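Local structure of short-chain dehydrogenase/reductase SDR (Paraburkholderia phymatum, 5VA8) at residues Thr147-Ser150 against Pro154-Val157; Ile114-Ala119 against Asn162-Gly167; Asn187-Gly192 against Gly237-Phe242; Lys219-Thr224 against Arg228-Pro233. The protein binds NADP in a Rossmann-type fold and probably catalyses the NADP-dependent oxidation or reduction of an unidentified substrate. All blocks are in the same frame, centred on the assembly; numbering follows the deposited sequence. Where two conformers were deposited one is given.

Interaction 1: Thr147-Ser150 against Pro154-Val157. With TCE (3,3',3''-phosphanetriyltripropanoic acid), chain F.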
# COMPACT_ATOMS: atom_id res chain seq x y z
N THR A 147 -12.36 9.39 8.03
CA THR A 147 -12.32 9.45 6.58
C THR A 147 -13.25 8.38 6.02
O THR A 147 -14.46 8.45 6.26
CB THR A 147 -10.89 9.35 6.03
OG1 THR A 147 -10.28 8.10 6.40
CG2 THR A 147 -10.04 10.51 6.58
N SER A 148 -12.71 7.37 5.34
CA SER A 148 -13.55 6.39 4.64
C SER A 148 -12.66 5.29 4.09
O SER A 148 -11.50 5.53 3.75
CB SER A 148 -14.32 7.04 3.49
OG SER A 148 -15.11 6.06 2.82
N SER A 149 -13.25 4.10 3.94
CA SER A 149 -12.61 3.05 3.16
C SER A 149 -12.33 3.49 1.73
O SER A 149 -11.52 2.86 1.05
CB SER A 149 -13.48 1.79 3.15
OG SER A 149 -14.62 2.00 2.32
N SER A 150 -13.00 4.55 1.25
CA SER A 150 -12.82 5.04 -0.11
C SER A 150 -11.38 5.43 -0.42
O SER A 150 -11.01 5.49 -1.60
CB SER A 150 -13.72 6.26 -0.36
OG SER A 150 -13.23 7.38 0.37
N PRO A 154 -11.61 2.64 -4.18
CA PRO A 154 -12.65 3.60 -4.55
C PRO A 154 -14.03 2.98 -4.47
O PRO A 154 -14.23 1.82 -4.82
CB PRO A 154 -12.28 3.98 -5.99
CG PRO A 154 -11.50 2.79 -6.50
CD PRO A 154 -10.71 2.34 -5.30
N ILE A 155 -14.98 3.78 -4.01
CA ILE A 155 -16.38 3.38 -3.95
C ILE A 155 -17.04 3.87 -5.23
O ILE A 155 -16.90 5.04 -5.58
CB ILE A 155 -17.05 3.95 -2.70
CG1 ILE A 155 -16.40 3.38 -1.43
CG2 ILE A 155 -18.56 3.69 -2.72
CD1 ILE A 155 -16.91 3.99 -0.15
N ASP A 156 -17.73 2.96 -5.93
CA ASP A 156 -18.25 3.20 -7.28
C ASP A 156 -18.90 4.58 -7.44
O ASP A 156 -18.47 5.39 -8.27
CB ASP A 156 -19.23 2.08 -7.63
CG ASP A 156 -19.90 2.27 -8.99
OD1 ASP A 156 -19.41 3.06 -9.82
OD2 ASP A 156 -20.93 1.60 -9.23
N VAL A 157 -19.93 4.86 -6.65
CA VAL A 157 -20.70 6.07 -6.88
C VAL A 157 -20.21 7.22 -6.01
O VAL A 157 -20.82 8.30 -6.01
CB VAL A 157 -22.20 5.83 -6.62
CG1 VAL A 157 -22.72 4.73 -7.53
CG2 VAL A 157 -22.43 5.48 -5.16
O16 TCE F . -18.08 9.51 1.82
C14 TCE F . -17.87 8.28 2.02
O15 TCE F . -16.83 7.73 1.59
C5 TCE F . -18.91 7.45 2.77
C2 TCE F . -18.59 5.98 2.58
P TCE F . -19.65 4.97 3.72
C3 TCE F . -21.39 5.57 3.74
C6 TCE F . -21.87 5.28 2.32
C8 TCE F . -23.26 5.85 2.18
O10 TCE F . -24.17 5.10 1.75
O9 TCE F . -23.49 7.05 2.50
C1 TCE F . -19.54 3.20 3.22
C4 TCE F . -18.08 2.78 3.33
C11 TCE F . -17.98 1.35 2.85
O12 TCE F . -16.89 0.72 2.90
O13 TCE F . -19.02 0.80 2.39

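Interaction 2: Ile114-Ala119 against Asn162-Gly167. With NAP (NADP nicotinamide-adenine-dinucleotide phosphate), chain E; TCE (3,3',3''-phosphanetriyltripropanoic acid), chain F.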
# COMPACT_ATOMS: atom_id res chain seq x y z
N ILE A 114 -15.51 21.40 -5.44
CA ILE A 114 -15.06 22.35 -4.43
C ILE A 114 -15.75 22.08 -3.10
O ILE A 114 -15.12 22.10 -2.04
CB ILE A 114 -15.29 23.80 -4.90
CG1 ILE A 114 -14.49 24.09 -6.17
CG2 ILE A 114 -14.91 24.79 -3.80
CD1 ILE A 114 -13.00 24.04 -5.98
N ARG A 115 -17.06 21.82 -3.14
CA ARG A 115 -17.78 21.56 -1.89
C ARG A 115 -17.26 20.31 -1.20
O ARG A 115 -17.13 20.29 0.03
CB ARG A 115 -19.28 21.47 -2.17
CG ARG A 115 -19.86 22.79 -2.67
CD ARG A 115 -21.30 22.63 -3.13
NE ARG A 115 -22.20 22.32 -2.02
CZ ARG A 115 -23.50 22.09 -2.17
NH1 ARG A 115 -24.04 22.13 -3.38
NH2 ARG A 115 -24.25 21.82 -1.12
N ALA A 116 -16.98 19.25 -1.96
CA ALA A 116 -16.47 18.04 -1.32
C ALA A 116 -15.08 18.28 -0.75
O ALA A 116 -14.78 17.85 0.37
CB ALA A 116 -16.45 16.87 -2.31
N LEU A 117 -14.23 18.98 -1.51
CA LEU A 117 -12.90 19.31 -1.02
C LEU A 117 -12.96 20.19 0.22
O LEU A 117 -12.22 19.98 1.19
CB LEU A 117 -12.11 19.97 -2.14
CG LEU A 117 -11.70 19.00 -3.25
CD1 LEU A 117 -11.28 19.74 -4.51
CD2 LEU A 117 -10.57 18.12 -2.76
N GLU A 118 -13.85 21.19 0.23
CA GLU A 118 -13.98 22.03 1.43
C GLU A 118 -14.41 21.21 2.64
O GLU A 118 -13.80 21.30 3.71
CB GLU A 118 -14.98 23.16 1.18
CG GLU A 118 -14.53 24.20 0.17
CD GLU A 118 -13.55 25.21 0.75
OE1 GLU A 118 -13.05 26.05 -0.04
OE2 GLU A 118 -13.28 25.19 1.98
N ALA A 119 -15.45 20.38 2.47
CA ALA A 119 -16.01 19.69 3.63
C ALA A 119 -15.06 18.63 4.17
O ALA A 119 -14.90 18.50 5.39
CB ALA A 119 -17.35 19.05 3.26
N ASN A 162 -13.82 9.52 -2.91
CA ASN A 162 -12.59 8.89 -3.40
C ASN A 162 -11.51 9.93 -3.59
O ASN A 162 -10.36 9.73 -3.21
CB ASN A 162 -12.85 8.17 -4.73
CG ASN A 162 -13.89 7.06 -4.63
OD1 ASN A 162 -14.19 6.57 -3.53
ND2 ASN A 162 -14.43 6.66 -5.77
N GLY A 163 -11.88 11.07 -4.18
CA GLY A 163 -10.95 12.16 -4.36
C GLY A 163 -10.68 12.97 -3.11
O GLY A 163 -9.52 13.05 -2.68
N ALA A 164 -11.70 13.59 -2.53
CA ALA A 164 -11.44 14.56 -1.46
C ALA A 164 -10.77 13.92 -0.26
O ALA A 164 -9.84 14.49 0.32
CB ALA A 164 -12.75 15.25 -1.04
N ARG A 165 -11.21 12.72 0.13
CA ARG A 165 -10.66 12.15 1.35
C ARG A 165 -9.27 11.60 1.13
O ARG A 165 -8.46 11.58 2.07
CB ARG A 165 -11.58 11.06 1.88
CG ARG A 165 -12.99 11.60 2.16
CD ARG A 165 -13.75 10.55 2.91
NE ARG A 165 -15.20 10.73 2.97
CZ ARG A 165 -15.86 11.29 3.98
NH1 ARG A 165 -15.22 11.83 5.02
NH2 ARG A 165 -17.19 11.29 3.93
N SER A 166 -8.97 11.18 -0.10
CA SER A 166 -7.60 10.79 -0.44
C SER A 166 -6.67 11.99 -0.41
O SER A 166 -5.49 11.87 -0.04
CB SER A 166 -7.58 10.12 -1.81
OG SER A 166 -8.26 8.87 -1.77
N GLY A 167 -7.18 13.16 -0.83
CA GLY A 167 -6.41 14.38 -0.72
C GLY A 167 -6.05 14.70 0.71
O GLY A 167 -4.90 15.03 1.02
PA NAP E . -24.64 10.62 10.38
O1A NAP E . -25.13 9.51 11.22
O2A NAP E . -25.63 11.21 9.41
O5B NAP E . -24.09 11.75 11.38
C5B NAP E . -23.55 12.95 10.83
C4B NAP E . -23.41 13.93 11.97
O4B NAP E . -22.62 15.05 11.52
C3B NAP E . -24.73 14.54 12.46
O3B NAP E . -24.61 14.86 13.84
C2B NAP E . -24.83 15.80 11.62
O2B NAP E . -25.76 16.72 12.24
C1B NAP E . -23.37 16.25 11.64
N9A NAP E . -22.98 17.11 10.53
C8A NAP E . -23.03 16.81 9.20
N7A NAP E . -22.51 17.73 8.42
C5A NAP E . -22.10 18.71 9.30
C6A NAP E . -21.49 19.97 9.10
N6A NAP E . -21.16 20.46 7.90
N1A NAP E . -21.22 20.72 10.20
C2A NAP E . -21.54 20.23 11.40
N3A NAP E . -22.12 19.06 11.71
C4A NAP E . -22.38 18.35 10.61
O3 NAP E . -23.36 10.16 9.53
PN NAP E . -22.18 9.13 9.82
O1N NAP E . -21.77 9.22 11.23
O2N NAP E . -22.59 7.82 9.27
O5D NAP E . -21.05 9.74 8.87
C5D NAP E . -20.01 10.60 9.39
C4D NAP E . -18.99 10.74 8.29
O4D NAP E . -18.40 9.44 8.02
C3D NAP E . -19.53 11.24 6.94
O3D NAP E . -18.57 12.06 6.28
C2D NAP E . -19.73 9.94 6.17
O2D NAP E . -19.72 10.09 4.75
C1D NAP E . -18.50 9.18 6.65
N1N NAP E . -18.59 7.71 6.48
C2N NAP E . -19.68 7.04 6.90
C3N NAP E . -19.72 5.66 6.79
C7N NAP E . -20.87 4.81 7.24
O7N NAP E . -21.02 3.69 6.72
N7N NAP E . -21.75 5.33 8.09
C4N NAP E . -18.60 5.00 6.30
C5N NAP E . -17.51 5.73 5.85
C6N NAP E . -17.53 7.09 5.93
P2B NAP E . -26.42 17.94 11.41
O1X NAP E . -25.32 18.91 11.16
O2X NAP E . -27.00 17.36 10.12
O3X NAP E . -27.52 18.47 12.35
O16 TCE F . -18.08 9.51 1.82
C14 TCE F . -17.87 8.28 2.02
O15 TCE F . -16.83 7.73 1.59
C5 TCE F . -18.91 7.45 2.77
C2 TCE F . -18.59 5.98 2.58
P TCE F . -19.65 4.97 3.72
C3 TCE F . -21.39 5.57 3.74
C6 TCE F . -21.87 5.28 2.32
C8 TCE F . -23.26 5.85 2.18
O10 TCE F . -24.17 5.10 1.75
O9 TCE F . -23.49 7.05 2.50
C1 TCE F . -19.54 3.20 3.22
C4 TCE F . -18.08 2.78 3.33
C11 TCE F . -17.98 1.35 2.85
O12 TCE F . -16.89 0.72 2.90
O13 TCE F . -19.02 0.80 2.39

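Interaction 3: Asn187-Gly192 against Gly237-Phe242. With NAP (NADP nicotinamide-adenine-dinucleotide phosphate), chain E; TCE (3,3',3''-phosphanetriyltripropanoic acid), chain F.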
# COMPACT_ATOMS: atom_id res chain seq x y z
N ASN A 187 -3.79 10.69 13.22
CA ASN A 187 -4.12 9.42 12.59
C ASN A 187 -5.49 9.53 11.95
O ASN A 187 -6.28 10.41 12.28
CB ASN A 187 -4.11 8.27 13.61
CG ASN A 187 -2.73 8.01 14.17
OD1 ASN A 187 -1.85 7.51 13.47
ND2 ASN A 187 -2.54 8.33 15.45
N ASN A 188 -5.76 8.61 11.03
CA ASN A 188 -7.03 8.57 10.34
C ASN A 188 -7.76 7.28 10.68
O ASN A 188 -7.16 6.21 10.74
CB ASN A 188 -6.83 8.69 8.83
CG ASN A 188 -5.93 9.85 8.46
OD1 ASN A 188 -6.12 10.97 8.94
ND2 ASN A 188 -4.92 9.59 7.63
N LEU A 189 -9.07 7.40 10.91
CA LEU A 189 -9.96 6.26 11.13
C LEU A 189 -10.84 6.11 9.92
O LEU A 189 -11.60 7.03 9.59
CB LEU A 189 -10.81 6.47 12.38
CG LEU A 189 -10.30 6.00 13.74
CD1 LEU A 189 -11.41 6.19 14.77
CD2 LEU A 189 -9.83 4.54 13.69
N LEU A 190 -10.76 4.96 9.26
CA LEU A 190 -11.41 4.72 7.97
C LEU A 190 -12.57 3.76 8.16
O LEU A 190 -12.36 2.54 8.25
CB LEU A 190 -10.41 4.13 6.96
CG LEU A 190 -9.24 4.96 6.41
CD1 LEU A 190 -8.35 5.56 7.50
CD2 LEU A 190 -8.39 4.05 5.54
N PRO A 191 -13.81 4.24 8.22
CA PRO A 191 -14.94 3.32 8.37
C PRO A 191 -15.23 2.58 7.07
O PRO A 191 -15.21 3.17 5.99
CB PRO A 191 -16.13 4.22 8.76
CG PRO A 191 -15.61 5.62 8.76
CD PRO A 191 -14.24 5.65 8.14
N GLY A 192 -15.51 1.28 7.20
CA GLY A 192 -16.29 0.55 6.22
C GLY A 192 -17.75 0.92 6.41
O GLY A 192 -18.04 2.08 6.74
N GLY A 237 -16.16 4.55 18.08
CA GLY A 237 -15.73 5.50 19.09
C GLY A 237 -14.67 4.93 20.03
O GLY A 237 -13.77 5.65 20.46
N ARG A 238 -14.78 3.64 20.36
CA ARG A 238 -13.78 3.04 21.24
C ARG A 238 -12.40 3.03 20.57
O ARG A 238 -11.39 3.27 21.23
CB ARG A 238 -14.19 1.62 21.63
CG ARG A 238 -15.54 1.50 22.29
CD ARG A 238 -15.62 2.22 23.63
NE ARG A 238 -16.89 1.90 24.30
CZ ARG A 238 -17.33 2.49 25.40
NH1 ARG A 238 -16.63 3.45 25.98
NH2 ARG A 238 -18.50 2.12 25.93
N ALA A 239 -12.35 2.74 19.27
CA ALA A 239 -11.07 2.81 18.57
C ALA A 239 -10.53 4.23 18.56
O ALA A 239 -9.33 4.45 18.75
CB ALA A 239 -11.20 2.29 17.14
N CYS A 240 -11.40 5.21 18.35
CA CYS A 240 -10.99 6.61 18.44
C CYS A 240 -10.41 6.92 19.82
O CYS A 240 -9.36 7.55 19.93
CB CYS A 240 -12.19 7.51 18.14
SG CYS A 240 -11.80 9.28 18.18
N ALA A 241 -11.09 6.47 20.88
CA ALA A 241 -10.61 6.75 22.22
C ALA A 241 -9.24 6.12 22.46
O ALA A 241 -8.37 6.73 23.08
CB ALA A 241 -11.61 6.25 23.27
N PHE A 242 -9.02 4.90 21.94
CA PHE A 242 -7.69 4.31 22.11
C PHE A 242 -6.62 5.16 21.43
O PHE A 242 -5.55 5.41 22.01
CB PHE A 242 -7.64 2.88 21.59
CG PHE A 242 -6.32 2.23 21.85
CD1 PHE A 242 -6.04 1.71 23.10
CD2 PHE A 242 -5.32 2.24 20.89
CE1 PHE A 242 -4.80 1.14 23.37
CE2 PHE A 242 -4.08 1.68 21.16
CZ PHE A 242 -3.83 1.13 22.40
PA NAP E . -24.64 10.62 10.38
O1A NAP E . -25.13 9.51 11.22
O2A NAP E . -25.63 11.21 9.41
O5B NAP E . -24.09 11.75 11.38
C5B NAP E . -23.55 12.95 10.83
C4B NAP E . -23.41 13.93 11.97
O4B NAP E . -22.62 15.05 11.52
C3B NAP E . -24.73 14.54 12.46
O3B NAP E . -24.61 14.86 13.84
C2B NAP E . -24.83 15.80 11.62
O2B NAP E . -25.76 16.72 12.24
C1B NAP E . -23.37 16.25 11.64
N9A NAP E . -22.98 17.11 10.53
C8A NAP E . -23.03 16.81 9.20
N7A NAP E . -22.51 17.73 8.42
C5A NAP E . -22.10 18.71 9.30
C6A NAP E . -21.49 19.97 9.10
N6A NAP E . -21.16 20.46 7.90
N1A NAP E . -21.22 20.72 10.20
C2A NAP E . -21.54 20.23 11.40
N3A NAP E . -22.12 19.06 11.71
C4A NAP E . -22.38 18.35 10.61
O3 NAP E . -23.36 10.16 9.53
PN NAP E . -22.18 9.13 9.82
O1N NAP E . -21.77 9.22 11.23
O2N NAP E . -22.59 7.82 9.27
O5D NAP E . -21.05 9.74 8.87
C5D NAP E . -20.01 10.60 9.39
C4D NAP E . -18.99 10.74 8.29
O4D NAP E . -18.40 9.44 8.02
C3D NAP E . -19.53 11.24 6.94
O3D NAP E . -18.57 12.06 6.28
C2D NAP E . -19.73 9.94 6.17
O2D NAP E . -19.72 10.09 4.75
C1D NAP E . -18.50 9.18 6.65
N1N NAP E . -18.59 7.71 6.48
C2N NAP E . -19.68 7.04 6.90
C3N NAP E . -19.72 5.66 6.79
C7N NAP E . -20.87 4.81 7.24
O7N NAP E . -21.02 3.69 6.72
N7N NAP E . -21.75 5.33 8.09
C4N NAP E . -18.60 5.00 6.30
C5N NAP E . -17.51 5.73 5.85
C6N NAP E . -17.53 7.09 5.93
P2B NAP E . -26.42 17.94 11.41
O1X NAP E . -25.32 18.91 11.16
O2X NAP E . -27.00 17.36 10.12
O3X NAP E . -27.52 18.47 12.35
O16 TCE F . -18.08 9.51 1.82
C14 TCE F . -17.87 8.28 2.02
O15 TCE F . -16.83 7.73 1.59
C5 TCE F . -18.91 7.45 2.77
C2 TCE F . -18.59 5.98 2.58
P TCE F . -19.65 4.97 3.72
C3 TCE F . -21.39 5.57 3.74
C6 TCE F . -21.87 5.28 2.32
C8 TCE F . -23.26 5.85 2.18
O10 TCE F . -24.17 5.10 1.75
O9 TCE F . -23.49 7.05 2.50
C1 TCE F . -19.54 3.20 3.22
C4 TCE F . -18.08 2.78 3.33
C11 TCE F . -17.98 1.35 2.85
O12 TCE F . -16.89 0.72 2.90
O13 TCE F . -19.02 0.80 2.39

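Interaction 4: Lys219-Thr224 against Arg228-Pro233. With TCE (3,3',3''-phosphanetriyltripropanoic acid), chain F.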
# COMPACT_ATOMS: atom_id res chain seq x y z
N LYS A 219 -29.45 -6.98 4.23
CA LYS A 219 -29.05 -8.37 4.47
C LYS A 219 -28.09 -8.85 3.39
O LYS A 219 -27.07 -9.48 3.69
CB LYS A 219 -30.28 -9.27 4.53
N GLN A 220 -28.39 -8.55 2.12
CA GLN A 220 -27.53 -9.01 1.03
C GLN A 220 -26.16 -8.34 1.10
O GLN A 220 -25.14 -8.98 0.82
CB GLN A 220 -28.21 -8.74 -0.31
CG GLN A 220 -29.46 -9.57 -0.51
CD GLN A 220 -30.14 -9.32 -1.83
OE1 GLN A 220 -29.61 -8.63 -2.70
NE2 GLN A 220 -31.34 -9.87 -1.99
N ARG A 221 -26.12 -7.07 1.49
CA ARG A 221 -24.83 -6.39 1.64
C ARG A 221 -24.02 -6.99 2.79
O ARG A 221 -22.81 -7.20 2.66
CB ARG A 221 -25.05 -4.90 1.85
CG ARG A 221 -23.78 -4.15 2.20
CD ARG A 221 -22.75 -4.21 1.07
NE ARG A 221 -21.50 -3.59 1.50
CZ ARG A 221 -21.29 -2.28 1.52
NH1 ARG A 221 -22.25 -1.44 1.12
NH2 ARG A 221 -20.13 -1.79 1.93
N MET A 222 -24.67 -7.23 3.94
CA MET A 222 -24.00 -7.87 5.07
C MET A 222 -23.35 -9.19 4.66
O MET A 222 -22.25 -9.52 5.13
CB MET A 222 -24.99 -8.15 6.20
CG MET A 222 -25.31 -7.01 7.11
SD MET A 222 -25.99 -7.63 8.66
CE MET A 222 -27.00 -6.23 9.15
N ALA A 223 -24.04 -9.97 3.83
CA ALA A 223 -23.56 -11.30 3.47
C ALA A 223 -22.25 -11.25 2.70
O ALA A 223 -21.55 -12.27 2.63
CB ALA A 223 -24.62 -12.03 2.65
N THR A 224 -21.89 -10.09 2.15
CA THR A 224 -20.64 -9.94 1.42
C THR A 224 -19.49 -9.46 2.29
O THR A 224 -18.35 -9.47 1.83
CB THR A 224 -20.83 -8.97 0.25
OG1 THR A 224 -20.90 -7.63 0.75
CG2 THR A 224 -22.12 -9.29 -0.50
N ARG A 228 -19.66 -10.26 8.38
CA ARG A 228 -21.08 -10.60 8.23
C ARG A 228 -22.00 -9.67 9.01
O ARG A 228 -23.14 -10.04 9.33
CB ARG A 228 -21.36 -12.05 8.63
CG ARG A 228 -20.64 -13.07 7.77
CD ARG A 228 -21.15 -13.07 6.35
NE ARG A 228 -20.73 -14.27 5.63
CZ ARG A 228 -19.70 -14.31 4.79
NH1 ARG A 228 -18.98 -13.21 4.56
NH2 ARG A 228 -19.38 -15.44 4.18
N ARG A 229 -21.54 -8.46 9.31
CA ARG A 229 -22.36 -7.47 9.99
C ARG A 229 -21.87 -6.09 9.57
O ARG A 229 -20.82 -5.96 8.93
CB ARG A 229 -22.29 -7.63 11.52
CG ARG A 229 -20.87 -7.45 12.11
CD ARG A 229 -20.97 -7.44 13.62
NE ARG A 229 -19.70 -7.29 14.34
CZ ARG A 229 -19.16 -6.12 14.67
NH1 ARG A 229 -19.74 -4.98 14.29
NH2 ARG A 229 -18.02 -6.08 15.36
N PHE A 230 -22.64 -5.06 9.93
CA PHE A 230 -22.19 -3.68 9.83
C PHE A 230 -21.47 -3.27 11.12
O PHE A 230 -21.65 -3.89 12.17
CB PHE A 230 -23.36 -2.72 9.59
CG PHE A 230 -24.12 -2.98 8.31
CD1 PHE A 230 -23.55 -3.67 7.25
CD2 PHE A 230 -25.42 -2.51 8.16
CE1 PHE A 230 -24.26 -3.89 6.07
CE2 PHE A 230 -26.15 -2.73 6.98
CZ PHE A 230 -25.56 -3.42 5.94
N GLY A 231 -20.67 -2.21 11.02
CA GLY A 231 -20.02 -1.67 12.20
C GLY A 231 -20.98 -0.87 13.07
O GLY A 231 -22.01 -0.36 12.62
N THR A 232 -20.62 -0.74 14.37
CA THR A 232 -21.43 0.04 15.29
C THR A 232 -20.74 1.36 15.62
O THR A 232 -19.51 1.39 15.72
CB THR A 232 -21.69 -0.70 16.61
OG1 THR A 232 -20.47 -0.81 17.36
CG2 THR A 232 -22.24 -2.09 16.34
N PRO A 233 -21.47 2.46 15.78
CA PRO A 233 -20.81 3.69 16.22
C PRO A 233 -20.08 3.53 17.53
O PRO A 233 -19.04 4.18 17.73
CB PRO A 233 -21.96 4.70 16.32
CG PRO A 233 -22.97 4.20 15.37
CD PRO A 233 -22.89 2.69 15.44
O16 TCE F . -18.08 9.51 1.82
C14 TCE F . -17.87 8.28 2.02
O15 TCE F . -16.83 7.73 1.59
C5 TCE F . -18.91 7.45 2.77
C2 TCE F . -18.59 5.98 2.58
P TCE F . -19.65 4.97 3.72
C3 TCE F . -21.39 5.57 3.74
C6 TCE F . -21.87 5.28 2.32
C8 TCE F . -23.26 5.85 2.18
O10 TCE F . -24.17 5.10 1.75
O9 TCE F . -23.49 7.05 2.50
C1 TCE F . -19.54 3.20 3.22
C4 TCE F . -18.08 2.78 3.33
C11 TCE F . -17.98 1.35 2.85
O12 TCE F . -16.89 0.72 2.90
O13 TCE F . -19.02 0.80 2.39

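Interaction 1: Thr147-Ser150 against Pro154-Val157
Ile155 meets three consecutive serines, Ser148, Ser149 and Ser150, in a contact without a hydrogen bond between the two segments. From CB, which aims at residues 147-150, CG1 leaves opposite the carbonyl carbon (chi1 -63°) and runs alongside Ser150, with Ile155 CG1 4.1 Å from Ser150 CB. Because chi2 is extended (174°), CD1 continues straight on to the serines. Ile155 CD1 lies 3.9 Å from Ser150 CB and 3.9 Å from Ser149 OG, with Ser148 OG slightly farther off. The same methyl touches the bound phosphine tricarboxylate, Ile155 CD1 standing 3.8 Å from TCE C2, so a slim aliphatic tip suits a place between the serines and the ligand's methylene groups.

The hydroxyls take the polar work. Ser148 OG donates to TCE O15 at 2.7 Å and accepts from the Ser150 backbone N at 3.0 Å, nearly straight at 171°. This second bond makes an ST turn and helps position OG for its bond to O15. Ser149 OG reaches a different carboxylate, donating to TCE O12 at 2.7 Å, while Ser150 OG pairs with Ser161 OG on helix 159-179. Asn162 of that helix accepts from the Ile155 backbone N. The loop after strand 141-146 borders the substrate site in this family; here its chemistry is mixed, hydroxyls gripping carboxylates beside an apolar methyl, which matches the carboxylates and methylenes of the bound phosphine.

Interaction 2: Ile114-Ala119 against Asn162-Gly167
Leu117 comes onto Ala164 through its torsions: CG stands opposite the carbonyl carbon (chi1 -72°) and chi2 of 164° sets CD1 anti to CA, which leaves CD2 as the branch facing Ala164, with Leu117 CD2 3.9 Å from Ala164 CA. Ala116, the residue before, sets its CB 4.2 Å from Ala164 CB. Ala164 CB also presses on the backbone, 3.6 Å from Ala116 O. Alanine suits both places, since a single methyl lets the helices approach until the CA atoms of Leu117 and Ala164 are 5.0 Å apart.

The next residue, Arg165, starts with CB pointing away from 114-119, and its extended chain carries the guanidinium to the ligands. Arg165 NH2 donates to NAP O3D, a nicotinamide-ribose hydroxyl, at 2.8 Å and 165°, and also to TCE O16 at 2.9 Å. Both acceptors lie at the edge of the guanidinium, which can thus bridge cofactor and carboxylate. Arg165 stands four residues after Ser161, the spacing of the YxxxK motif, and probably occupies its lysine position.

Leu117 and Ser166 each pack on their counterparts in the second subunit. Two long helices paired with the same helices there form the four-helix bundle interface familiar from short-chain dehydrogenases.

Interaction 3: Asn187-Gly192 against Gly237-Phe242
Leu189 packs against Ala239 and Cys240, and the cross-segment contact is wholly apolar. The leucine points toward the helix, and its two methyls divide the work: Leu189 CD1 sits 3.7 Å from Cys240 CB, while Leu189 CD2 is 4.3 Å from Ala239 CB. A branched side chain suits a strand position that must cover two successive helix residues, and the small partners allow the strand close, with 7.4 Å between the CA atoms of Leu189 and Cys240. Cys240 offers its CB here, because chi1 of -178° turns SG away from the leucine; the side chain also touches Cys31 of helix 26-37.

The ligand contacts belong to the end of the strand. Pro191, a rigid ring, lies over one face of the nicotinamide in van der Waals contact, Pro191 CG being 3.5 Å from NAP C5N. Gly192 O instead meets the ring edge, a close approach of 3.0 Å to NAP C4N.

Hydrogen bonding involves the asparagines. Asn188 links Asn145 to Asn255 through its amide, and Asn187 holds the backbone of Gln254 and Ile251; buried amides are thereby satisfied.

Helix 233-243 lies over strands 184-191 and 255-258, with Leu189 also touching Trp256 and Ile258 of the latter. Helix 26-37 flanks it, and Phe242 meets Phe242 of the fourth subunit, making this helix both a cover of the Rossmann sheet and part of a subunit interface.

Interaction 4: Lys219-Thr224 against Arg228-Pro233
Met222, Phe230 and Arg228 bury the most surface here, and the first two meet over a ring face. Met222 CG lies over one face of the Phe230 ring, 3.8 Å from its centroid and 27° off the normal, a CH-pi contact offset toward the rim. The chain runs on extended, bringing Met222 SD above the ring centre at 4.8 Å, a distant Met-aromatic contact. A long, flexible, polarisable side chain is well fitted to follow the flat face that phenylalanine offers. Phe230 also receives Arg221 CG, 3.9 Å from Phe230 CE1; the arginine pairs an aliphatic stem for the ring with a charged end for the ligand, where Arg221 NH2 donates to TCE O13 at 2.9 Å.

Arg228 packs on the backbone of 222-223. Its CA makes a CA-H...O contact with Met222 O at 3.5 Å. A bend at chi2 (-66°) folds the side chain back so that one guanidinium face lies over Ala223 O, without a hydrogen bond; Arg228 NH1 bonds instead to Ile225 O.

The loop after helix 214-222 lies back against that helix. Phe230 also touches Ile193 and Ile199, the latter on helix 197-210, and Thr232 N-caps helix 233-243.

Along the chain, interaction 2 opens first, at 114-119, and closes at 162-167, joining helices 110-138 and 159-179. Within that span falls interaction 1, a short loop after strand 141-146, and the two touch where Asn162 meets Ile155. Interaction 3 then spans from 187-192, on the strand following helix 159-179, to 237-242, and encloses interaction 4, the local turn between helices 214-222 and 233-243. The pairs run in series without crossing. Backbone hydrogen bonds, Thr147 with Leu189 and Ser149 with Pro191, link 147-150 to 187-192. All four reach the same tricarboxylate, whereas interactions 1 and 2 face the second subunit and interactions 3 and 4 the fourth.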